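PDB 5TIP: major capsid protein from Paramecium bursaria Chlorella virus 1, which self-assembles as trimers into the large icosahedral, glycosylated capsid shell that forms the outer coat of the virus. Local coordinates for residues A[230-233]-A[234-237]. Numbering follows the deposited sequence.
Sequences LQFT and GSET
Phe-232 lays one face of its ring against the backbone of Gly-234, two residues further along the chain, where strand 223-237 is interrupted by a short irregular loop. From CB, the first torsion sets CG anti to the backbone N (chi1 176°), directing the ring forward along the chain. Phe-232 CG then lies 3.9 Å from Gly-234 N. On one flank CD2 is 3.7 Å from Gly-234 N, and beyond it CE2 approaches Gly-234 CA at 3.6 Å. On the other flank CE1 reaches the Gly-234 carbonyl group, with O at 3.8 Å. At the far end CZ is 3.5 Å from Gly-234 C, and Ser-235 N lies obliquely to the ring beyond it.

Two measurements show that the ring meets the glycine by its face. Gly-234 N stands 3.5 Å above the plane of the Phe-232 ring, over its centre. Gly-234 CA makes a CH-pi contact with the Phe-232 ring, 28° off the ring normal. Glycine suits this bend for a separate, backbone reason: with a phi of 109°, a CB here would be jammed against Thr-233 O.

No hydrogen bond joins 230-233 to 234-237; several of the polar links run instead to the antiparallel strand 412-426. Gln-231 and Glu-236 make backbone hydrogen bonds there with Ala-417 and Leu-413, and Ser-235 OG bonds to Asn-414 OD1. The Phe-232 ring also stacks with Tyr-416 and meets Tyr-108 at a steep angle. Backbone pairing on both sides of the irregularity shows that 223-237 stays alongside 412-426 across it, in the second jelly roll of this capsid family's double jelly-roll fold. With a CH-pi contact and probably dispersion, but no hydrogen bond, across the segments, the attraction is only weakly directional, and its fit depends on the ring lying flat against the glycine backbone.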
loop_
_atom_site.group_PDB
_atom_site.type_symbol
_atom_site.label_atom_id
_atom_site.label_comp_id
_atom_site.label_asym_id
_atom_site.label_seq_id
_atom_site.Cartn_x
_atom_site.Cartn_y
_atom_site.Cartn_z
ATOM N N LEU A 230 -13.828 12.507 18.056
ATOM C CA LEU A 230 -12.820 11.946 18.939
ATOM C C LEU A 230 -13.210 12.224 20.383
ATOM O O LEU A 230 -13.657 13.326 20.715
ATOM C CB LEU A 230 -11.436 12.531 18.649
ATOM C CG LEU A 230 -10.326 12.021 19.571
ATOM C CD1 LEU A 230 -9.981 10.571 19.259
ATOM C CD2 LEU A 230 -9.093 12.906 19.489
ATOM N N GLN A 231 -13.050 11.220 21.236
ATOM C CA GLN A 231 -13.289 11.365 22.663
ATOM C C GLN A 231 -11.979 11.146 23.398
ATOM O O GLN A 231 -11.263 10.176 23.129
ATOM C CB GLN A 231 -14.354 10.386 23.163
ATOM C CG GLN A 231 -15.711 10.568 22.510
ATOM C CD GLN A 231 -16.760 9.626 23.068
ATOM O OE1 GLN A 231 -17.177 9.754 24.218
ATOM N NE2 GLN A 231 -17.189 8.670 22.253
ATOM N N PHE A 232 -11.668 12.057 24.314
ATOM C CA PHE A 232 -10.454 11.965 25.118
ATOM C C PHE A 232 -10.666 12.810 26.361
ATOM O O PHE A 232 -10.843 14.028 26.257
ATOM C CB PHE A 232 -9.236 12.443 24.325
ATOM C CG PHE A 232 -7.965 12.476 25.124
ATOM C CD1 PHE A 232 -7.322 11.304 25.480
ATOM C CD2 PHE A 232 -7.411 13.684 25.512
ATOM C CE1 PHE A 232 -6.152 11.336 26.211
ATOM C CE2 PHE A 232 -6.244 13.722 26.244
ATOM C CZ PHE A 232 -5.612 12.546 26.594
ATOM N N THR A 233 -10.662 12.169 27.526
ATOM C CA THR A 233 -10.953 12.837 28.787
ATOM C C THR A 233 -9.697 13.200 29.569
ATOM O O THR A 233 -9.800 13.605 30.731
ATOM C CB THR A 233 -11.865 11.961 29.647
ATOM O OG1 THR A 233 -11.183 10.747 29.985
ATOM C CG2 THR A 233 -13.140 11.623 28.889
ATOM N N GLY A 234 -8.526 13.072 28.966
ATOM C CA GLY A 234 -7.286 13.341 29.659
ATOM C C GLY A 234 -6.507 12.067 29.948
ATOM O O GLY A 234 -7.027 10.949 29.889
ATOM N N SER A 235 -5.230 12.254 30.265
ATOM C CA SER A 235 -4.351 11.127 30.537
ATOM C C SER A 235 -4.716 10.461 31.858
ATOM O O SER A 235 -5.082 11.127 32.829
ATOM C CB SER A 235 -2.896 11.592 30.579
ATOM O OG SER A 235 -2.525 12.236 29.372
ATOM N N GLU A 236 -4.499 9.149 31.885
ATOM C CA GLU A 236 -4.694 8.325 33.067
ATOM C C GLU A 236 -3.295 8.050 33.626
ATOM O O GLU A 236 -2.306 8.087 32.891
ATOM C CB GLU A 236 -5.394 7.017 32.707
ATOM C CG GLU A 236 -6.814 7.193 32.196
ATOM C CD GLU A 236 -7.707 7.911 33.188
ATOM O OE1 GLU A 236 -7.594 7.635 34.401
ATOM O OE2 GLU A 236 -8.523 8.753 32.756
ATOM N N THR A 237 -3.210 7.769 34.921
ATOM C CA THR A 237 -1.930 7.525 35.575
ATOM C C THR A 237 -1.672 6.023 35.607
ATOM O O THR A 237 -2.313 5.291 36.367
ATOM C CB THR A 237 -1.921 8.116 36.982
ATOM O OG1 THR A 237 -2.165 9.526 36.908
ATOM C CG2 THR A 237 -0.577 7.878 37.651
#